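Long-range contacts in autolysin E (Staphylococcus aureus, PDB 4PI8), which probably hydrolyses the glycan strands of bacterial peptidoglycan as a glycosidase of the lysozyme clan, acting on chains of NAG and NAM: residues V24-E29 against Y194-R199; M65-V70 against R83-L88; N71-G76 against Y212-I217. The protein carries 1 engineered substitution. All blocks are in the same frame, centred on the assembly; numbering follows the deposited sequence.

Interaction 1 of 3, residues V24-E29 against Y194-R199; sequences VQTKEE and YASDIR. With AMU (N-acetyl-beta-muramic acid), chain B; SO4 (sulfate ion), chain N.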
loop_
_atom_site.group_PDB
_atom_site.type_symbol
_atom_site.label_atom_id
_atom_site.label_comp_id
_atom_site.label_asym_id
_atom_site.label_seq_id
_atom_site.Cartn_x
_atom_site.Cartn_y
_atom_site.Cartn_z
ATOM N N VAL A 24 -15.179 -7.045 3.970
ATOM C CA VAL A 24 -14.115 -8.077 4.020
ATOM C C VAL A 24 -12.945 -7.579 4.861
ATOM O O VAL A 24 -12.369 -6.537 4.542
ATOM C CB VAL A 24 -13.666 -8.464 2.619
ATOM C CG1 VAL A 24 -12.517 -9.486 2.691
ATOM C CG2 VAL A 24 -14.858 -9.012 1.813
ATOM N N GLN A 25 -12.647 -8.287 5.935
ATOM C CA GLN A 25 -11.550 -7.959 6.838
ATOM C C GLN A 25 -10.866 -9.290 7.087
ATOM O O GLN A 25 -11.522 -10.207 7.554
ATOM C CB GLN A 25 -12.001 -7.394 8.170
ATOM C CG GLN A 25 -13.014 -6.219 8.023
ATOM C CD GLN A 25 -12.396 -4.851 7.940
ATOM O OE1 GLN A 25 -11.231 -4.689 7.587
ATOM N NE2 GLN A 25 -13.170 -3.822 8.212
ATOM N N THR A 26 -9.579 -9.408 6.734
ATOM C CA THR A 26 -8.899 -10.709 6.744
ATOM C C THR A 26 -7.654 -10.682 7.623
ATOM O O THR A 26 -7.122 -9.626 8.016
ATOM C CB THR A 26 -8.514 -11.117 5.341
ATOM O OG1 THR A 26 -7.628 -10.142 4.776
ATOM C CG2 THR A 26 -9.718 -11.259 4.427
ATOM N N LYS A 27 -7.193 -11.897 7.958
ATOM C CA LYS A 27 -6.009 -12.092 8.802
ATOM C C LYS A 27 -5.286 -13.353 8.324
ATOM O O LYS A 27 -5.938 -14.265 7.846
ATOM C CB LYS A 27 -6.476 -12.243 10.251
ATOM C CG LYS A 27 -5.536 -12.816 11.272
ATOM C CD LYS A 27 -6.329 -13.587 12.331
ATOM C CE LYS A 27 -5.426 -14.534 13.115
ATOM N NZ LYS A 27 -4.179 -13.855 13.578
ATOM N N GLU A 28 -3.956 -13.352 8.400
ATOM C CA GLU A 28 -3.156 -14.547 8.043
ATOM C C GLU A 28 -3.087 -15.497 9.224
ATOM O O GLU A 28 -2.699 -15.090 10.336
ATOM C CB GLU A 28 -1.747 -14.107 7.601
ATOM C CG GLU A 28 -1.085 -15.018 6.564
ATOM C CD GLU A 28 -0.065 -14.260 5.718
ATOM O OE1 GLU A 28 0.509 -13.264 6.231
ATOM O OE2 GLU A 28 0.150 -14.638 4.543
ATOM N N GLU A 29 -3.516 -16.735 8.983
ATOM C CA GLU A 29 -3.590 -17.778 9.989
ATOM C C GLU A 29 -3.333 -19.184 9.356
ATOM O O GLU A 29 -3.857 -19.491 8.279
ATOM C CB GLU A 29 -4.960 -17.725 10.644
ATOM C CG GLU A 29 -5.040 -18.472 11.965
ATOM C CD GLU A 29 -6.289 -18.137 12.755
ATOM O OE1 GLU A 29 -7.024 -17.194 12.369
ATOM O OE2 GLU A 29 -6.525 -18.820 13.771
ATOM N N TYR A 194 -7.596 0.491 1.524
ATOM C CA TYR A 194 -6.653 -0.043 0.525
ATOM C C TYR A 194 -6.616 -1.525 0.518
ATOM O O TYR A 194 -6.323 -2.132 -0.537
ATOM C CB TYR A 194 -5.254 0.554 0.778
ATOM C CG TYR A 194 -4.373 0.520 -0.495
ATOM C CD1 TYR A 194 -3.718 -0.671 -0.861
ATOM C CD2 TYR A 194 -4.233 1.603 -1.277
ATOM C CE1 TYR A 194 -3.025 -0.717 -2.054
ATOM C CE2 TYR A 194 -3.521 1.541 -2.491
ATOM C CZ TYR A 194 -2.943 0.373 -2.827
ATOM O OH TYR A 194 -2.205 0.364 -4.044
ATOM N N ALA A 195 -6.811 -2.173 1.668
ATOM C CA ALA A 195 -6.627 -3.586 1.774
ATOM C C ALA A 195 -7.565 -4.188 2.784
ATOM O O ALA A 195 -8.031 -3.454 3.676
ATOM C CB ALA A 195 -5.194 -3.854 2.159
ATOM N N SER A 196 -7.830 -5.505 2.658
ATOM C CA SER A 196 -8.601 -6.231 3.683
ATOM C C SER A 196 -7.787 -6.799 4.792
ATOM O O SER A 196 -8.281 -7.016 5.872
ATOM C CB SER A 196 -9.460 -7.307 3.025
ATOM O OG SER A 196 -8.656 -8.325 2.455
ATOM N N ASP A 197 -6.485 -7.045 4.546
ATOM C CA ASP A 197 -5.623 -7.584 5.578
ATOM C C ASP A 197 -5.569 -6.588 6.753
ATOM O O ASP A 197 -5.081 -5.479 6.596
ATOM C CB ASP A 197 -4.233 -7.843 4.979
ATOM C CG ASP A 197 -3.244 -8.389 5.960
ATOM O OD1 ASP A 197 -3.471 -8.602 7.152
ATOM O OD2 ASP A 197 -2.094 -8.538 5.440
ATOM N N ILE A 198 -5.984 -7.027 7.945
ATOM C CA ILE A 198 -5.976 -6.191 9.143
ATOM C C ILE A 198 -4.581 -5.758 9.605
ATOM O O ILE A 198 -4.468 -4.812 10.401
ATOM C CB ILE A 198 -6.788 -6.770 10.308
ATOM C CG1 ILE A 198 -6.092 -8.004 10.931
ATOM C CG2 ILE A 198 -8.230 -6.994 9.870
ATOM C CD1 ILE A 198 -6.864 -8.578 12.121
ATOM N N ARG A 199 -3.553 -6.503 9.123
ATOM C CA ARG A 199 -2.147 -6.156 9.411
ATOM C C ARG A 199 -1.372 -5.575 8.221
ATOM O O ARG A 199 -0.141 -5.407 8.271
ATOM C CB ARG A 199 -1.418 -7.375 9.988
ATOM C CG ARG A 199 -1.919 -7.688 11.417
ATOM C CD ARG A 199 -0.968 -8.543 12.245
ATOM N NE ARG A 199 0.280 -7.836 12.534
ATOM C CZ ARG A 199 0.443 -6.916 13.494
ATOM N NH1 ARG A 199 -0.563 -6.544 14.298
ATOM N NH2 ARG A 199 1.638 -6.356 13.652
HETATM C C1 AMU B . -8.597 -4.211 -1.840
HETATM C C2 AMU B . -8.863 -3.133 -2.850
HETATM C C3 AMU B . -10.045 -2.262 -2.392
HETATM C C4 AMU B . -11.250 -3.188 -2.106
HETATM C C5 AMU B . -10.822 -4.326 -1.224
HETATM C C6 AMU B . -11.981 -5.287 -0.948
HETATM C C7 AMU B . -7.291 -1.719 -4.179
HETATM C C8 AMU B . -6.137 -0.745 -4.070
HETATM C C9 AMU B . -10.008 0.069 -3.001
HETATM C C10 AMU B . -9.689 0.837 -4.225
HETATM C C11 AMU B . -11.142 0.717 -2.211
HETATM O O1 AMU B . -7.542 -5.060 -2.263
HETATM O O3 AMU B . -10.379 -1.267 -3.354
HETATM O O4 AMU B . -12.231 -2.333 -1.497
HETATM O O5 AMU B . -9.766 -5.039 -1.818
HETATM O O6 AMU B . -11.657 -6.275 0.037
HETATM O O7 AMU B . -7.722 -2.066 -5.258
HETATM O O10 AMU B . -8.881 1.811 -4.167
HETATM O O11 AMU B . -10.288 0.526 -5.332
HETATM N N2 AMU B . -7.690 -2.240 -3.026
HETATM S S SO4 N . -5.837 -7.235 0.229
HETATM O O1 SO4 N . -4.702 -6.569 -0.475
HETATM O O2 SO4 N . -7.050 -6.517 -0.059
HETATM O O3 SO4 N . -5.478 -7.455 1.661
HETATM O O4 SO4 N . -6.061 -8.603 -0.394
HETATM O O HOH W 1 -6.579 -10.349 2.283
HETATM O O HOH W 2 -2.647 -10.731 8.572
#

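Interaction 2 of 3, residues M65-V70 against R83-L88; sequences MSESEV and RGKVFL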
loop_
_atom_site.group_PDB
_atom_site.type_symbol
_atom_site.label_atom_id
_atom_site.label_comp_id
_atom_site.label_asym_id
_atom_site.label_seq_id
_atom_site.Cartn_x
_atom_site.Cartn_y
_atom_site.Cartn_z
ATOM N N MET A 65 16.855 9.734 -0.794
ATOM C CA MET A 65 17.417 8.434 -1.176
ATOM C C MET A 65 17.891 8.513 -2.591
ATOM O O MET A 65 17.110 8.766 -3.492
ATOM C CB MET A 65 16.361 7.295 -1.035
ATOM C CG MET A 65 16.023 6.979 0.403
ATOM S SD MET A 65 17.243 5.962 1.276
ATOM C CE MET A 65 16.859 4.393 0.507
ATOM N N SER A 66 19.162 8.262 -2.818
ATOM C CA SER A 66 19.691 8.205 -4.159
ATOM C C SER A 66 19.327 6.911 -4.889
ATOM O O SER A 66 18.894 5.923 -4.243
ATOM C CB SER A 66 21.215 8.270 -4.133
ATOM O OG SER A 66 21.728 7.099 -3.516
ATOM N N GLU A 67 19.518 6.858 -6.211
ATOM C CA GLU A 67 19.271 5.626 -6.977
ATOM C C GLU A 67 20.070 4.472 -6.398
ATOM O O GLU A 67 19.587 3.348 -6.306
ATOM C CB GLU A 67 19.512 5.857 -8.497
ATOM C CG GLU A 67 19.403 4.592 -9.388
ATOM C CD GLU A 67 19.506 4.893 -10.874
ATOM O OE1 GLU A 67 20.146 4.087 -11.578
ATOM O OE2 GLU A 67 18.945 5.913 -11.348
ATOM N N SER A 68 21.304 4.738 -6.024
ATOM C CA SER A 68 22.153 3.675 -5.481
ATOM C C SER A 68 21.593 3.146 -4.157
ATOM O O SER A 68 21.536 1.921 -3.960
ATOM C CB SER A 68 23.608 4.070 -5.345
ATOM O OG SER A 68 23.738 5.085 -4.419
ATOM N N GLU A 69 21.101 4.026 -3.293
ATOM C CA GLU A 69 20.501 3.606 -2.035
ATOM C C GLU A 69 19.217 2.822 -2.264
ATOM O O GLU A 69 18.978 1.770 -1.601
ATOM C CB GLU A 69 20.231 4.765 -1.149
ATOM C CG GLU A 69 21.518 5.390 -0.614
ATOM C CD GLU A 69 21.220 6.648 0.149
ATOM O OE1 GLU A 69 20.652 7.615 -0.336
ATOM O OE2 GLU A 69 21.627 6.701 1.340
ATOM N N VAL A 70 18.357 3.263 -3.176
ATOM C CA VAL A 70 17.118 2.524 -3.451
ATOM C C VAL A 70 17.461 1.153 -4.045
ATOM O O VAL A 70 16.847 0.143 -3.665
ATOM C CB VAL A 70 16.194 3.332 -4.364
ATOM C CG1 VAL A 70 14.945 2.542 -4.656
ATOM C CG2 VAL A 70 15.834 4.639 -3.685
ATOM N N ARG A 83 15.525 -1.733 -10.125
ATOM C CA ARG A 83 14.520 -0.800 -10.663
ATOM C C ARG A 83 14.431 0.493 -9.798
ATOM O O ARG A 83 13.456 1.266 -9.916
ATOM C CB ARG A 83 13.127 -1.403 -10.823
ATOM C CG ARG A 83 13.255 -2.616 -11.796
ATOM C CD ARG A 83 11.905 -3.098 -12.254
ATOM N NE ARG A 83 12.038 -4.311 -13.059
ATOM C CZ ARG A 83 12.213 -4.312 -14.367
ATOM N NH1 ARG A 83 12.269 -3.210 -15.050
ATOM N NH2 ARG A 83 12.436 -5.478 -14.978
ATOM N N GLY A 84 15.502 0.770 -9.055
ATOM C CA GLY A 84 15.496 1.963 -8.195
ATOM C C GLY A 84 15.357 3.271 -8.962
ATOM O O GLY A 84 14.717 4.194 -8.460
ATOM N N LYS A 85 15.915 3.370 -10.176
ATOM C CA LYS A 85 15.751 4.579 -10.979
ATOM C C LYS A 85 14.304 4.936 -11.148
ATOM O O LYS A 85 13.909 6.106 -11.105
ATOM C CB LYS A 85 16.399 4.372 -12.380
ATOM C CG LYS A 85 16.010 5.273 -13.557
ATOM C CD LYS A 85 16.012 4.686 -14.966
ATOM C CE LYS A 85 16.053 5.793 -16.017
ATOM N NZ LYS A 85 17.089 5.613 -17.065
ATOM N N VAL A 86 13.473 3.913 -11.408
ATOM C CA VAL A 86 12.084 4.144 -11.711
ATOM C C VAL A 86 11.231 4.448 -10.450
ATOM O O VAL A 86 10.335 5.266 -10.458
ATOM C CB VAL A 86 11.547 2.973 -12.523
ATOM C CG1 VAL A 86 10.116 3.156 -12.789
ATOM C CG2 VAL A 86 12.321 2.895 -13.858
ATOM N N PHE A 87 11.561 3.755 -9.361
ATOM C CA PHE A 87 10.945 4.132 -8.082
ATOM C C PHE A 87 11.177 5.616 -7.750
ATOM O O PHE A 87 10.302 6.303 -7.242
ATOM C CB PHE A 87 11.449 3.246 -6.946
ATOM C CG PHE A 87 10.735 1.913 -6.836
ATOM C CD1 PHE A 87 9.547 1.824 -6.166
ATOM C CD2 PHE A 87 11.188 0.762 -7.466
ATOM C CE1 PHE A 87 8.862 0.627 -5.974
ATOM C CE2 PHE A 87 10.486 -0.415 -7.313
ATOM C CZ PHE A 87 9.317 -0.507 -6.576
ATOM N N LEU A 88 12.386 6.120 -8.062
ATOM C CA LEU A 88 12.697 7.525 -7.827
ATOM C C LEU A 88 12.021 8.461 -8.830
ATOM O O LEU A 88 11.593 9.555 -8.437
ATOM C CB LEU A 88 14.212 7.750 -7.799
ATOM C CG LEU A 88 14.777 7.310 -6.444
ATOM C CD1 LEU A 88 16.308 7.288 -6.526
ATOM C CD2 LEU A 88 14.338 8.120 -5.260
#

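Interaction 3 of 3, residues N71-G76 against Y212-I217; sequences NQLLKG and YKQFGI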
loop_
_atom_site.group_PDB
_atom_site.type_symbol
_atom_site.label_atom_id
_atom_site.label_comp_id
_atom_site.label_asym_id
_atom_site.label_seq_id
_atom_site.Cartn_x
_atom_site.Cartn_y
_atom_site.Cartn_z
ATOM N N ASN A 71 18.442 1.102 -4.935
ATOM C CA ASN A 71 18.861 -0.207 -5.483
ATOM C C ASN A 71 19.434 -1.108 -4.426
ATOM O O ASN A 71 19.219 -2.336 -4.505
ATOM C CB ASN A 71 19.765 -0.052 -6.667
ATOM C CG ASN A 71 18.979 0.230 -7.938
ATOM O OD1 ASN A 71 17.875 -0.291 -8.125
ATOM N ND2 ASN A 71 19.521 1.004 -8.831
ATOM N N GLN A 72 20.077 -0.565 -3.404
ATOM C CA GLN A 72 20.494 -1.425 -2.258
ATOM C C GLN A 72 19.326 -2.057 -1.599
ATOM O O GLN A 72 19.340 -3.289 -1.318
ATOM C CB GLN A 72 21.091 -0.593 -1.146
ATOM C CG GLN A 72 22.526 -0.287 -1.269
ATOM C CD GLN A 72 23.021 0.426 -0.040
ATOM O OE1 GLN A 72 22.991 -0.120 1.123
ATOM N NE2 GLN A 72 23.451 1.676 -0.257
ATOM N N LEU A 73 18.230 -1.326 -1.372
ATOM C CA LEU A 73 17.018 -1.920 -0.814
ATOM C C LEU A 73 16.454 -2.979 -1.682
ATOM O O LEU A 73 15.837 -3.869 -1.182
ATOM C CB LEU A 73 15.936 -0.862 -0.525
ATOM C CG LEU A 73 16.180 0.129 0.590
ATOM C CD1 LEU A 73 14.988 1.048 0.663
ATOM C CD2 LEU A 73 16.355 -0.626 1.911
ATOM N N LEU A 74 16.530 -2.851 -3.007
ATOM C CA LEU A 74 15.946 -3.731 -3.938
ATOM C C LEU A 74 16.812 -4.940 -4.323
ATOM O O LEU A 74 16.367 -5.771 -5.078
ATOM C CB LEU A 74 15.535 -2.970 -5.196
ATOM C CG LEU A 74 14.444 -1.923 -4.958
ATOM C CD1 LEU A 74 14.254 -1.120 -6.215
ATOM C CD2 LEU A 74 13.160 -2.582 -4.511
ATOM N N LYS A 75 18.043 -4.961 -3.864
ATOM C CA LYS A 75 18.953 -6.105 -4.147
ATOM C C LYS A 75 18.337 -7.396 -3.601
ATOM O O LYS A 75 17.852 -7.469 -2.459
ATOM C CB LYS A 75 20.344 -5.881 -3.571
ATOM C CG LYS A 75 21.418 -6.744 -4.224
ATOM C CD LYS A 75 21.688 -6.301 -5.663
ATOM C CE LYS A 75 22.691 -7.167 -6.389
ATOM N NZ LYS A 75 23.005 -6.465 -7.666
ATOM N N GLY A 76 18.287 -8.416 -4.450
ATOM C CA GLY A 76 17.684 -9.664 -4.112
ATOM C C GLY A 76 16.191 -9.645 -4.021
ATOM O O GLY A 76 15.541 -10.592 -3.485
ATOM N N TYR A 212 14.444 3.083 7.093
ATOM C CA TYR A 212 14.766 4.366 7.711
ATOM C C TYR A 212 16.037 4.211 8.577
ATOM O O TYR A 212 16.901 5.088 8.544
ATOM C CB TYR A 212 13.617 4.941 8.596
ATOM C CG TYR A 212 12.656 5.815 7.840
ATOM C CD1 TYR A 212 11.944 5.343 6.759
ATOM C CD2 TYR A 212 12.473 7.122 8.202
ATOM C CE1 TYR A 212 11.124 6.214 6.044
ATOM C CE2 TYR A 212 11.633 7.980 7.485
ATOM C CZ TYR A 212 10.977 7.475 6.402
ATOM O OH TYR A 212 10.167 8.347 5.687
ATOM N N LYS A 213 16.075 3.149 9.385
ATOM C CA LYS A 213 17.208 2.988 10.311
ATOM C C LYS A 213 18.447 2.547 9.554
ATOM O O LYS A 213 19.595 2.849 10.027
ATOM C CB LYS A 213 16.832 2.064 11.438
ATOM C CG LYS A 213 15.791 2.649 12.353
ATOM C CD LYS A 213 15.299 1.774 13.484
ATOM C CE LYS A 213 14.205 2.484 14.260
ATOM N NZ LYS A 213 13.728 1.787 15.454
ATOM N N GLN A 214 18.332 1.904 8.418
ATOM C CA GLN A 214 19.463 1.497 7.612
ATOM C C GLN A 214 20.149 2.723 7.050
ATOM O O GLN A 214 21.396 2.757 6.968
ATOM C CB GLN A 214 19.052 0.546 6.482
ATOM C CG GLN A 214 20.180 0.119 5.563
ATOM C CD GLN A 214 19.838 -0.957 4.617
ATOM O OE1 GLN A 214 18.814 -1.578 4.741
ATOM N NE2 GLN A 214 20.709 -1.220 3.706
ATOM N N PHE A 215 19.411 3.750 6.616
ATOM C CA PHE A 215 19.996 4.912 5.933
ATOM C C PHE A 215 20.031 6.149 6.813
ATOM O O PHE A 215 20.504 7.201 6.368
ATOM C CB PHE A 215 19.265 5.121 4.606
ATOM C CG PHE A 215 19.508 4.010 3.626
ATOM C CD1 PHE A 215 20.740 3.871 2.982
ATOM C CD2 PHE A 215 18.589 3.026 3.452
ATOM C CE1 PHE A 215 20.939 2.800 2.102
ATOM C CE2 PHE A 215 18.797 1.949 2.590
ATOM C CZ PHE A 215 19.984 1.864 1.897
ATOM N N GLY A 216 19.491 6.096 8.010
ATOM C CA GLY A 216 19.509 7.246 8.903
ATOM C C GLY A 216 18.555 8.333 8.467
ATOM O O GLY A 216 18.849 9.547 8.560
ATOM N N ILE A 217 17.392 7.930 7.987
ATOM C CA ILE A 217 16.401 8.892 7.501
ATOM C C ILE A 217 15.558 9.446 8.656
ATOM O O ILE A 217 15.096 8.724 9.537
ATOM C CB ILE A 217 15.473 8.208 6.448
ATOM C CG1 ILE A 217 16.251 7.531 5.308
ATOM C CG2 ILE A 217 14.491 9.217 5.862
ATOM C CD1 ILE A 217 17.122 8.425 4.470
HETATM O O HOH W 3 19.962 -3.770 1.826
#

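Interaction 1 of 3, residues V24-E29 against Y194-R199
Thr26 and Asp197 form a single beta bridge through two nearly straight backbone bonds, Thr26 N to Ser196 O (2.9 Å) and Ile198 N to Thr26 O (2.8 Å). Ile198 CG2 lies 3.4 Å from Thr26 O, and its CD1 meets Lys27 CB. Beside the bridge, in the Ser196 conformer described, Thr26 OG1 and Ser196 OG approach to 3.1 Å; chi1 of 60° and 67° places each hydroxyl between its backbone N and carbonyl carbon, and one water bonds to both and donates to a sulfate, probably from the crystallisation liquor. The backbone N atoms of Ser196 and Asp197 grip the same anion.

The bridge fastens strand 26-29 of a two-stranded antiparallel sheet to the loop that lines the glycan pocket. There Tyr194 O accepts from amide N2 of the N-acetylmuramic acid (2.8 Å), while its acetyl methyl C8 sits over the centre of the tyrosine ring, 3.6 Å above the plane. Val24 CG1 packs on Ser196 CB at 3.8 Å. Asp197 OD1 closes an Asx turn by accepting from Arg199 N and takes a water shared with Glu28 N; its OD2 forms a salt bridge with Lys203, which also pairs with Glu28.

Interaction 2 of 3, residues M65-V70 against R83-L88
With chi1 of Leu88 at -78°, CG lies opposite the carbonyl carbon, and chi2 near 169° sends its two methyls to different parts of 65-70: CD1 to Glu67 N at 3.3 Å, CD2 to Met65 O at 3.4 Å. Val70 has CG1 opposite its backbone N (chi1 179°), which sets that methyl on Gly84 CA at 3.6 Å and leaves CG2 to meet Leu88 CD1 at 3.9 Å.

The pair joins the N-terminal parts of helices 67-74 and 84-94, each entered through an N-cap residue, Ser66 and Arg83. The backbones come closest at Val70 and Gly84, where the glycine lets the CA atoms approach to 5.0 Å. At the outer margin, in the Glu67 conformer described, Glu67 stretches out alongside Lys85, both pointing the same way. The carboxylate lies against the lysine's aliphatic root, and Glu67 OE2 remains 6.0 Å from Lys85 NZ, too far for an ion pair. The Glu69 carboxylate accepts from the backbone N of Ser66 on the anti lone pair of OE1 (3.0 Å). Phe87 CB touches Val70 CG1, while the phenylalanine side chain packs on helices 98-108 and 156-172.

Interaction 3 of 3, residues N71-G76 against Y212-I217
Phe215 pushes its ring between Gln72 and Leu73, and these three residues account for most of the surface buried here. Both partners meet the ring at its edge. Leu73 CD2 lies in the ring plane, 3.6 Å from Phe215 CE2, with the two side chains overlapping from opposite directions. On the neighbouring part of the rim, in the Gln72 conformer described, the amide carbon of Gln72 also lies in the plane, and Gln72 NE2 is 3.6 Å from Phe215 CE1. The amide is turned 65° from the ring, so the two flat groups do not stack. Phe215 has CG opposite its carbonyl carbon (chi1 -67°), which carries the ring across to helix 67-74.

Gln214 contributes in two ways. Its CG lies over one face of the Phe215 ring, 3.8 Å above the plane and toward the rim, and its extended chain carries the amide past Leu73. Gln214 NE2 stands 3.6 Å from Gln72 OE1, a separation too long for a direct hydrogen bond, with the amide planes 56° apart. A water links Gln214 NE2 to the backbone O of Gln72, at 3.3 and 3.2 Å.

The contact lies at the surface, where the last turn of helix 200-215 meets the C-terminal half of helix 67-74. Phe215 also touches Met65 in the loop before helix 67-74, while Leu74 and Tyr212 turn to helix 98-108.

From the N terminus, the chain first lays down 24-29, whose partner 194-199 lies far ahead, so interaction 1 closes a long loop. Within it, interaction 2 closes a short one, joining the starts of helices 67-74 and 84-94. Interaction 3 starts directly after 65-70 and ends beyond 194-199, so it crosses both of the others. Interactions 2 and 3 share helix 67-74 and touch: Asn71 OD1 probably accepts from Gly84 N at 2.8 Å, and Glu69 packs on Phe215. Interaction 1, at the glycan pocket, is about 30 Å centre to centre from interaction 2, across the chain's centre; helix 200-215 runs from its loop to interaction 3.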